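PDB 5FUI: endo-1,3-beta-glucanase, family GH16 from Zobellia galactanivorans, which probably hydrolyses laminarin, a storage beta-1,3-glucan of brown algae, and carries a C-terminal family 6 carbohydrate-binding module, the part described here, that binds laminarin. Local coordinates for residues Asp23-Pro28 and Val36-Asn41; Glu27-Gly32 and Asn124-Arg129; Tyr62-Ala67 and Leu87-Thr92. One frame throughout, in Å; residues are numbered along the deposited sequence.

Contact 1: Asp23-Pro28 and Val36-Asn41; sequences DVQKEP and VGYINN. With APY (2-aminomethyl-pyridine), chain D; GOL (glycerol), chain B.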
loop_
_atom_site.group_PDB
_atom_site.type_symbol
_atom_site.label_atom_id
_atom_site.label_comp_id
_atom_site.label_asym_id
_atom_site.label_seq_id
_atom_site.Cartn_x
_atom_site.Cartn_y
_atom_site.Cartn_z
ATOM N N ASP A 23 10.461 0.835 -10.270
ATOM C CA ASP A 23 10.230 -0.505 -10.805
ATOM C C ASP A 23 8.820 -1.038 -10.603
ATOM O O ASP A 23 8.617 -2.187 -10.218
ATOM C CB ASP A 23 11.311 -1.509 -10.310
ATOM C CG ASP A 23 11.395 -2.764 -11.116
ATOM O OD1 ASP A 23 10.908 -2.779 -12.298
ATOM O OD2 ASP A 23 11.830 -3.809 -10.543
ATOM N N VAL A 24 7.835 -0.195 -10.939
ATOM C CA VAL A 24 6.450 -0.663 -10.990
ATOM C C VAL A 24 5.785 -0.150 -12.246
ATOM O O VAL A 24 6.347 0.745 -12.931
ATOM C CB VAL A 24 5.640 -0.173 -9.758
ATOM C CG1 VAL A 24 6.246 -0.692 -8.432
ATOM C CG2 VAL A 24 5.435 1.345 -9.757
ATOM N N GLN A 25 4.599 -0.689 -12.578
ATOM C CA GLN A 25 3.907 -0.116 -13.720
ATOM C C GLN A 25 2.425 -0.040 -13.394
ATOM O O GLN A 25 1.878 -0.825 -12.658
ATOM C CB GLN A 25 4.043 -1.012 -14.951
ATOM C CG GLN A 25 5.485 -1.000 -15.483
ATOM C CD GLN A 25 5.694 -1.896 -16.643
ATOM O OE1 GLN A 25 4.860 -1.984 -17.529
ATOM N NE2 GLN A 25 6.789 -2.616 -16.612
ATOM N N LYS A 26 1.754 0.914 -13.999
ATOM C CA LYS A 26 0.281 1.050 -13.888
ATOM C C LYS A 26 -0.441 0.198 -14.949
ATOM O O LYS A 26 0.091 -0.017 -16.074
ATOM C CB LYS A 26 -0.148 2.511 -14.120
ATOM C CG LYS A 26 0.391 3.549 -13.135
ATOM C CD LYS A 26 -0.162 4.918 -13.502
ATOM C CE LYS A 26 0.355 6.019 -12.614
ATOM N NZ LYS A 26 1.649 5.633 -12.037
ATOM N N GLU A 27 -1.650 -0.256 -14.613
ATOM C CA GLU A 27 -2.423 -1.060 -15.567
ATOM C C GLU A 27 -3.901 -0.879 -15.217
ATOM O O GLU A 27 -4.238 -0.511 -14.102
ATOM C CB GLU A 27 -2.033 -2.541 -15.550
ATOM C CG GLU A 27 -2.303 -3.181 -14.188
ATOM C CD GLU A 27 -2.017 -4.651 -14.166
ATOM O OE1 GLU A 27 -2.114 -5.318 -15.228
ATOM O OE2 GLU A 27 -1.741 -5.213 -13.074
ATOM N N PRO A 28 -4.820 -1.060 -16.197
ATOM C CA PRO A 28 -6.241 -0.929 -15.875
ATOM C C PRO A 28 -6.650 -1.986 -14.845
ATOM O O PRO A 28 -6.207 -3.111 -14.916
ATOM C CB PRO A 28 -6.949 -1.177 -17.235
ATOM C CG PRO A 28 -5.878 -1.340 -18.225
ATOM C CD PRO A 28 -4.562 -1.358 -17.604
ATOM N N VAL A 36 -1.482 -0.633 -9.437
ATOM C CA VAL A 36 0.008 -0.843 -9.598
ATOM C C VAL A 36 0.215 -2.334 -9.772
ATOM O O VAL A 36 -0.276 -3.183 -8.941
ATOM C CB VAL A 36 0.766 -0.281 -8.372
ATOM C CG1 VAL A 36 2.242 -0.328 -8.631
ATOM C CG2 VAL A 36 0.365 1.169 -8.230
ATOM N N GLY A 37 0.977 -2.686 -10.832
ATOM C CA GLY A 37 1.380 -4.054 -11.076
ATOM C C GLY A 37 2.874 -4.140 -11.439
ATOM O O GLY A 37 3.586 -3.131 -11.365
ATOM N N TYR A 38 3.268 -5.356 -11.827
ATOM C CA TYR A 38 4.654 -5.639 -12.216
ATOM C C TYR A 38 5.606 -5.152 -11.090
ATOM O O TYR A 38 6.663 -4.534 -11.296
ATOM C CB TYR A 38 5.021 -4.975 -13.567
ATOM C CG TYR A 38 4.093 -5.467 -14.656
ATOM C CD1 TYR A 38 4.283 -6.761 -15.200
ATOM C CD2 TYR A 38 2.924 -4.769 -14.961
ATOM C CE1 TYR A 38 3.367 -7.299 -16.133
ATOM C CE2 TYR A 38 2.029 -5.232 -15.945
ATOM C CZ TYR A 38 2.222 -6.534 -16.472
ATOM O OH TYR A 38 1.277 -6.991 -17.417
ATOM N N ILE A 39 5.253 -5.561 -9.868
ATOM C CA ILE A 39 5.978 -5.204 -8.671
ATOM C C ILE A 39 6.965 -6.339 -8.370
ATOM O O ILE A 39 6.619 -7.509 -8.361
ATOM C CB ILE A 39 4.984 -5.008 -7.487
ATOM C CG1 ILE A 39 3.881 -3.992 -7.868
ATOM C CG2 ILE A 39 5.793 -4.590 -6.203
ATOM C CD1 ILE A 39 3.026 -3.591 -6.635
ATOM N N ASN A 40 8.215 -5.928 -8.230
ATOM C CA ASN A 40 9.317 -6.841 -7.996
ATOM C C ASN A 40 9.905 -6.674 -6.604
ATOM O O ASN A 40 9.540 -5.770 -5.898
ATOM C CB ASN A 40 10.427 -6.611 -9.041
ATOM C CG ASN A 40 9.953 -6.870 -10.435
ATOM O OD1 ASN A 40 10.259 -6.074 -11.331
ATOM N ND2 ASN A 40 9.306 -7.919 -10.658
ATOM N N ASN A 41 10.823 -7.537 -6.218
ATOM C CA ASN A 41 11.581 -7.287 -4.980
ATOM C C ASN A 41 12.246 -5.906 -5.173
ATOM O O ASN A 41 12.893 -5.683 -6.207
ATOM C CB ASN A 41 12.711 -8.334 -4.875
ATOM C CG ASN A 41 12.212 -9.725 -4.551
ATOM O OD1 ASN A 41 11.069 -10.035 -4.669
ATOM N ND2 ASN A 41 13.119 -10.564 -4.015
HETATM N N APY D . 4.628 -12.273 -13.885
HETATM C CM APY D . 4.205 -10.838 -13.889
HETATM C C2 APY D . 4.949 -10.006 -12.843
HETATM C C3 APY D . 6.107 -9.241 -13.250
HETATM C C4 APY D . 6.800 -8.448 -12.297
HETATM C C5 APY D . 6.247 -8.553 -10.963
HETATM C C6 APY D . 5.165 -9.311 -10.571
HETATM N N1 APY D . 4.495 -10.030 -11.512
HETATM C C1 GOL B . -0.415 -9.018 -14.733
HETATM O O1 GOL B . -1.322 -8.144 -15.546
HETATM C C2 GOL B . 0.093 -8.031 -13.687
HETATM O O2 GOL B . -1.088 -7.696 -12.947
HETATM C C3 GOL B . 1.186 -8.597 -12.807
HETATM O O3 GOL B . 1.557 -7.635 -11.770
HETATM O O HOH W 1 13.253 -3.838 -8.270
HETATM O O HOH W 2 8.297 -3.453 -13.159
HETATM O O HOH W 3 -1.009 -5.542 -17.592
#
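Gln25 O takes a hydrogen bond from Gly37 N (2.8 Å, N-H...O 175°), with the CA-H of Val36 as a weaker side contact. Gln25 N returns a bond to Gly37 O at 2.9 Å, which makes Gln25 and Gly37 an antiparallel hydrogen-bonded pair; Lys26 and Val36 form the next, non-hydrogen-bonded pair. On one side of this hairpin Val24 rests its CB on CG1 of Val36 at 3.6 Å, and its CG1 lies alongside CG1 of Ile39 at 4.1 Å. On the other side Gln25 CB approaches CD2 of the Tyr38 ring obliquely at 3.9 Å. Glu27 also reaches across here: its CG sits between the backbone N and carbonyl carbon (chi1 62°), and the chain then runs extended to bring the carboxylate near Gly37 and Tyr38. A CB on Gly37 would run into Glu27 OE2, which also accepts from Asn35 ND2. Water 3, in the plane of the Tyr38 ring, donates to Glu27 OE1 and is also hydrogen-bonded to the phenol OH. A glycerol completes this corner: C2 lies over one face of the Tyr38 ring, O1 bonds Glu27 OE1, and Tyr38 N donates to O3 at 2.9 Å. A polyol on an aromatic ring is consistent with a sugar site like the variable-loop site of other family 6 modules. Tyr38, Ile39 and Asn40 also line a pocket holding 2-aminomethyl-pyridine. Farther along, water 1 donates to both Asp23 OD2 and Asn41 O. The hairpin of strands 25-28 and 34-37 lies against strand 124-131, with Val36 packed on Ile125 and joined to it through the backbone, while Ile39 bonds the backbone of Gly122.

Contact 2: Glu27-Gly32 and Asn124-Arg129; sequences EPCSEG and NINWIR. With MG (magnesium ion), chain E; GOL (glycerol), chain B.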
loop_
_atom_site.group_PDB
_atom_site.type_symbol
_atom_site.label_atom_id
_atom_site.label_comp_id
_atom_site.label_asym_id
_atom_site.label_seq_id
_atom_site.Cartn_x
_atom_site.Cartn_y
_atom_site.Cartn_z
ATOM N N GLU A 27 -1.650 -0.256 -14.613
ATOM C CA GLU A 27 -2.423 -1.060 -15.567
ATOM C C GLU A 27 -3.901 -0.879 -15.217
ATOM O O GLU A 27 -4.238 -0.511 -14.102
ATOM C CB GLU A 27 -2.033 -2.541 -15.550
ATOM C CG GLU A 27 -2.303 -3.181 -14.188
ATOM C CD GLU A 27 -2.017 -4.651 -14.166
ATOM O OE1 GLU A 27 -2.114 -5.318 -15.228
ATOM O OE2 GLU A 27 -1.741 -5.213 -13.074
ATOM N N PRO A 28 -4.820 -1.060 -16.197
ATOM C CA PRO A 28 -6.241 -0.929 -15.875
ATOM C C PRO A 28 -6.650 -1.986 -14.845
ATOM O O PRO A 28 -6.207 -3.111 -14.916
ATOM C CB PRO A 28 -6.949 -1.177 -17.235
ATOM C CG PRO A 28 -5.878 -1.340 -18.225
ATOM C CD PRO A 28 -4.562 -1.358 -17.604
ATOM N N CYS A 29 -7.481 -1.561 -13.904
ATOM C CA CYS A 29 -7.836 -2.447 -12.782
ATOM C C CYS A 29 -9.323 -2.904 -13.044
ATOM O O CYS A 29 -10.173 -2.068 -13.416
ATOM C CB CYS A 29 -7.719 -1.625 -11.491
ATOM S SG CYS A 29 -8.207 -2.523 -10.014
ATOM N N SER A 30 -9.600 -4.138 -12.703
ATOM C CA SER A 30 -10.961 -4.697 -12.829
ATOM C C SER A 30 -11.965 -4.018 -11.946
ATOM O O SER A 30 -13.161 -4.110 -12.207
ATOM C CB SER A 30 -10.970 -6.214 -12.541
ATOM O OG SER A 30 -10.640 -6.468 -11.164
ATOM N N GLU A 31 -11.489 -3.338 -10.903
ATOM C CA GLU A 31 -12.340 -2.575 -9.980
ATOM C C GLU A 31 -12.515 -1.119 -10.371
ATOM O O GLU A 31 -13.086 -0.342 -9.596
ATOM C CB GLU A 31 -11.830 -2.695 -8.534
ATOM C CG GLU A 31 -11.824 -4.159 -8.138
ATOM C CD GLU A 31 -11.658 -4.442 -6.633
ATOM O OE1 GLU A 31 -11.017 -3.646 -5.925
ATOM O OE2 GLU A 31 -12.181 -5.463 -6.189
ATOM N N GLY A 32 -12.036 -0.780 -11.587
ATOM C CA GLY A 32 -12.107 0.583 -12.131
ATOM C C GLY A 32 -10.798 1.299 -11.841
ATOM O O GLY A 32 -10.031 0.925 -10.945
ATOM N N ASN A 124 -0.142 -7.144 -6.599
ATOM C CA ASN A 124 -0.717 -5.893 -7.197
ATOM C C ASN A 124 -1.395 -5.093 -6.104
ATOM O O ASN A 124 -1.858 -5.718 -5.075
ATOM C CB ASN A 124 -1.760 -6.211 -8.240
ATOM C CG ASN A 124 -1.204 -6.865 -9.517
ATOM O OD1 ASN A 124 -1.998 -7.529 -10.250
ATOM N ND2 ASN A 124 0.060 -6.757 -9.771
ATOM N N ILE A 125 -1.548 -3.777 -6.263
ATOM C CA ILE A 125 -2.335 -3.015 -5.302
ATOM C C ILE A 125 -3.170 -1.933 -6.005
ATOM O O ILE A 125 -2.676 -1.238 -6.892
ATOM C CB ILE A 125 -1.395 -2.420 -4.205
ATOM C CG1 ILE A 125 -2.236 -1.589 -3.249
ATOM C CG2 ILE A 125 -0.235 -1.558 -4.869
ATOM C CD1 ILE A 125 -1.499 -1.285 -1.937
ATOM N N ASN A 126 -4.415 -1.823 -5.564
ATOM C CA ASN A 126 -5.401 -0.934 -6.153
ATOM C C ASN A 126 -5.468 0.413 -5.357
ATOM O O ASN A 126 -5.376 1.521 -5.956
ATOM C CB ASN A 126 -6.796 -1.623 -6.195
ATOM C CG ASN A 126 -7.895 -0.770 -6.799
ATOM O OD1 ASN A 126 -7.657 0.263 -7.381
ATOM N ND2 ASN A 126 -9.149 -1.246 -6.665
ATOM N N TRP A 127 -5.557 0.305 -4.024
ATOM C CA TRP A 127 -5.667 1.497 -3.192
ATOM C C TRP A 127 -5.290 1.117 -1.763
ATOM O O TRP A 127 -5.130 -0.036 -1.407
ATOM C CB TRP A 127 -7.115 2.140 -3.230
ATOM C CG TRP A 127 -8.275 1.228 -3.083
ATOM C CD1 TRP A 127 -9.188 0.867 -4.086
ATOM C CD2 TRP A 127 -8.716 0.558 -1.860
ATOM N NE1 TRP A 127 -10.161 -0.001 -3.547
ATOM C CE2 TRP A 127 -9.936 -0.199 -2.218
ATOM C CE3 TRP A 127 -8.258 0.519 -0.503
ATOM C CZ2 TRP A 127 -10.670 -0.907 -1.282
ATOM C CZ3 TRP A 127 -9.001 -0.275 0.404
ATOM C CH2 TRP A 127 -10.144 -0.975 0.020
ATOM N N ILE A 128 -5.139 2.194 -0.984
ATOM C CA ILE A 128 -4.876 2.190 0.433
ATOM C C ILE A 128 -6.023 2.988 1.111
ATOM O O ILE A 128 -6.455 4.033 0.572
ATOM C CB ILE A 128 -3.510 2.857 0.793
ATOM C CG1 ILE A 128 -2.348 2.217 0.002
ATOM C CG2 ILE A 128 -3.274 2.788 2.313
ATOM C CD1 ILE A 128 -1.820 3.114 -1.099
ATOM N N ARG A 129 -6.530 2.524 2.264
ATOM C CA ARG A 129 -7.578 3.286 2.990
ATOM C C ARG A 129 -7.172 3.362 4.429
ATOM O O ARG A 129 -6.934 2.359 5.084
ATOM C CB ARG A 129 -8.947 2.581 2.753
ATOM C CG ARG A 129 -10.135 3.279 3.392
ATOM C CD ARG A 129 -11.469 2.824 2.774
ATOM N NE ARG A 129 -11.691 1.418 2.985
ATOM C CZ ARG A 129 -12.394 0.577 2.183
ATOM N NH1 ARG A 129 -13.003 1.078 1.076
ATOM N NH2 ARG A 129 -12.449 -0.751 2.564
HETATM MG MG MG E . -6.438 2.195 -7.977
HETATM C C1 GOL B . -0.415 -9.018 -14.733
HETATM O O1 GOL B . -1.322 -8.144 -15.546
HETATM C C2 GOL B . 0.093 -8.031 -13.687
HETATM O O2 GOL B . -1.088 -7.696 -12.947
HETATM C C3 GOL B . 1.186 -8.597 -12.807
HETATM O O3 GOL B . 1.557 -7.635 -11.770
HETATM O O HOH W 4 -12.277 -1.589 -4.636
HETATM O O HOH W 5 -8.167 3.315 -9.087
#
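The carboxylate of Glu31 and the amide of Asn126 meet with their planes 60° apart. Glu31 OE1 lies almost in the amide plane and takes the ND2 hydrogen bond at 3.1 Å on its anti lone pair, with a bent N-H...O angle of 138°. Over the amide sits Cys29 SG, 3.7 Å from Asn126 CG, and at the edge of the Trp127 indole, in its plane, water 4 accepts from NE1 and donates to Glu31 OE1; Lys12 makes a cation-pi contact with the indole. Cys29 reaches the amide because SG stands anti to its backbone N (chi1 177°); the same sulfur accepts a long hydrogen bond from Glu31 N inside the type I turn Cys29-Gly32. With the amide NH2 given to Glu31, Asn126 uses its oxygens on magnesium: O and OD1 both bind at 2.4 Å, beside water 5, Glu14, Glu16 and the carbonyl of Glu34. Glu31 is thus a second-shell partner that probably helps hold the amide in the turn that presents OD1 to magnesium, while its OE2 forms a salt bridge with Arg63. Asn124 ND2 donates to glycerol O3 at 2.6 Å. The turn after strand 25-28 packs on strand 124-131, which pairs with strand 56-66; Trp98 of strand 97-107 touches Cys29, Glu31, Asn124 and Asn126.

Contact 3: Tyr62-Ala67 and Leu87-Thr92; sequences YRVASA and LSVPNT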
loop_
_atom_site.group_PDB
_atom_site.type_symbol
_atom_site.label_atom_id
_atom_site.label_comp_id
_atom_site.label_asym_id
_atom_site.label_seq_id
_atom_site.Cartn_x
_atom_site.Cartn_y
_atom_site.Cartn_z
ATOM N N TYR A 62 -5.370 -2.300 2.635
ATOM C CA TYR A 62 -4.682 -2.386 1.356
ATOM C C TYR A 62 -5.442 -3.327 0.455
ATOM O O TYR A 62 -5.660 -4.503 0.805
ATOM C CB TYR A 62 -3.201 -2.911 1.507
ATOM C CG TYR A 62 -2.387 -2.074 2.470
ATOM C CD1 TYR A 62 -2.390 -2.289 3.817
ATOM C CD2 TYR A 62 -1.621 -0.992 1.965
ATOM C CE1 TYR A 62 -1.614 -1.481 4.664
ATOM C CE2 TYR A 62 -0.846 -0.170 2.805
ATOM C CZ TYR A 62 -0.875 -0.421 4.124
ATOM O OH TYR A 62 -0.094 0.349 4.944
ATOM N N ARG A 63 -5.887 -2.807 -0.692
ATOM C CA ARG A 63 -6.653 -3.594 -1.682
ATOM C C ARG A 63 -5.684 -4.194 -2.640
ATOM O O ARG A 63 -5.058 -3.506 -3.459
ATOM C CB ARG A 63 -7.705 -2.719 -2.340
ATOM C CG ARG A 63 -8.708 -3.422 -3.295
ATOM C CD ARG A 63 -9.587 -4.336 -2.417
ATOM N NE ARG A 63 -10.674 -4.913 -3.235
ATOM C CZ ARG A 63 -11.527 -5.828 -2.765
ATOM N NH1 ARG A 63 -11.433 -6.289 -1.492
ATOM N NH2 ARG A 63 -12.479 -6.337 -3.582
ATOM N N VAL A 64 -5.473 -5.505 -2.480
ATOM C CA VAL A 64 -4.314 -6.229 -3.112
ATOM C C VAL A 64 -4.765 -7.482 -3.872
ATOM O O VAL A 64 -5.845 -8.015 -3.608
ATOM C CB VAL A 64 -3.232 -6.625 -2.061
ATOM C CG1 VAL A 64 -2.594 -5.327 -1.497
ATOM C CG2 VAL A 64 -3.788 -7.501 -0.938
ATOM N N ALA A 65 -3.923 -7.972 -4.790
ATOM C CA ALA A 65 -4.169 -9.235 -5.467
ATOM C C ALA A 65 -2.866 -9.924 -5.731
ATOM O O ALA A 65 -1.803 -9.248 -5.889
ATOM C CB ALA A 65 -4.807 -8.904 -6.831
ATOM N N SER A 66 -2.937 -11.281 -5.913
ATOM C CA SER A 66 -1.715 -11.969 -6.360
ATOM C C SER A 66 -2.143 -13.327 -6.872
ATOM O O SER A 66 -3.000 -13.993 -6.273
ATOM C CB SER A 66 -0.695 -12.179 -5.232
ATOM O OG SER A 66 0.428 -12.863 -5.793
ATOM N N ALA A 67 -1.501 -13.729 -7.982
ATOM C CA ALA A 67 -1.661 -15.121 -8.441
ATOM C C ALA A 67 -0.648 -16.094 -7.838
ATOM O O ALA A 67 -0.706 -17.330 -8.199
ATOM C CB ALA A 67 -1.644 -15.179 -9.964
ATOM N N LEU A 87 3.049 -6.281 5.517
ATOM C CA LEU A 87 1.808 -6.924 5.080
ATOM C C LEU A 87 2.208 -8.079 4.168
ATOM O O LEU A 87 3.050 -7.912 3.284
ATOM C CB LEU A 87 0.958 -5.894 4.169
ATOM C CG LEU A 87 0.278 -4.683 4.840
ATOM C CD1 LEU A 87 -0.673 -5.148 5.960
ATOM C CD2 LEU A 87 1.333 -3.671 5.325
ATOM N N SER A 88 1.597 -9.234 4.383
ATOM C CA SER A 88 1.666 -10.337 3.424
ATOM C C SER A 88 0.450 -10.277 2.496
ATOM O O SER A 88 -0.711 -10.062 2.950
ATOM C CB SER A 88 1.561 -11.651 4.218
ATOM O OG SER A 88 2.747 -11.762 4.975
ATOM N N VAL A 89 0.651 -10.530 1.199
ATOM C CA VAL A 89 -0.447 -10.492 0.224
ATOM C C VAL A 89 -0.852 -11.976 0.014
ATOM O O VAL A 89 -0.045 -12.819 -0.417
ATOM C CB VAL A 89 0.030 -9.895 -1.140
ATOM C CG1 VAL A 89 -1.111 -9.955 -2.121
ATOM C CG2 VAL A 89 0.483 -8.431 -0.930
ATOM N N PRO A 90 -2.155 -12.314 0.283
ATOM C CA PRO A 90 -2.622 -13.659 0.027
ATOM C C PRO A 90 -2.492 -14.014 -1.432
ATOM O O PRO A 90 -2.576 -13.151 -2.308
ATOM C CB PRO A 90 -4.131 -13.611 0.431
ATOM C CG PRO A 90 -4.115 -12.472 1.491
ATOM C CD PRO A 90 -3.192 -11.449 0.900
ATOM N N ASN A 91 -2.357 -15.307 -1.679
ATOM C CA ASN A 91 -2.530 -15.821 -3.058
ATOM C C ASN A 91 -4.042 -15.881 -3.355
ATOM O O ASN A 91 -4.801 -16.757 -2.848
ATOM C CB ASN A 91 -1.902 -17.177 -3.204
ATOM C CG ASN A 91 -1.969 -17.661 -4.635
ATOM O OD1 ASN A 91 -2.791 -17.230 -5.427
ATOM N ND2 ASN A 91 -1.032 -18.621 -4.984
ATOM N N THR A 92 -4.547 -14.844 -3.990
ATOM C CA THR A 92 -5.980 -14.730 -4.270
ATOM C C THR A 92 -6.328 -15.449 -5.568
ATOM O O THR A 92 -7.500 -15.464 -5.957
ATOM C CB THR A 92 -6.374 -13.241 -4.450
ATOM O OG1 THR A 92 -5.640 -12.718 -5.584
ATOM C CG2 THR A 92 -6.019 -12.410 -3.165
HETATM O O HOH W 6 -0.169 -19.959 -7.695
#
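Leu87 CB points toward strand 56-66; the side chains of Leu87 and Tyr62 cross at about a right angle, and the leucine branch meets the CD1-CE1 side of the ring obliquely: CG stands 3.7 Å from Tyr62 CE1, CD1 is 4.0 Å from Tyr62 CD1, and CD2 comes within 3.7 Å of CE1 and also nears CZ. An alanine here would remove that branch and would probably open a gap beside the Tyr62 ring, leaving it to be held by the edge-to-face contact with Phe73 and the bond from OH to Gln103 OE1. Two residues on, Val89 has CG1 anti to the backbone N (chi1 177°), which places this methyl between Val64 CG2, at 3.8 Å, and Ser66 CB. Toward Ser66 and Thr92 the contact turns polar: Thr92 N gives Ser66 O a weak bond of 2.9 Å. Thr92 OG1 lies 3.0 Å from the same Ser66 O, but its one proton is also within reach of Asn97 O; Ser66 OG bonds Gly122 O. Water 6 links Ala67 O to Asn91 ND2. Apolar side chains facing each other from sheet to sheet are typical of the beta-sandwich core of family 6 carbohydrate-binding modules.

Contact 2 touches both others; the three centres form a triangle, that of contact 2 about 11 Å from contact 1 and about 12 Å from contact 3. The centres of contacts 1 and 3 are about 14 Å apart and their nearest atoms about 7 Å. Contacts 1 and 2 start from the same strand, 25-28, and Gly37 CA packs on Asn124 ND2. Strand 124-131 in turn pairs with strand 56-66, tying contact 2 to contact 3 through Asn126 N and Arg63 O. Along the chain, contact 1 closes before contact 3 opens, and contact 3 is nested within the loop that contact 2 closes. Strand 124-131 thus supplies ligands to the glycerol and magnesium sites while pairing with the core strand 56-66.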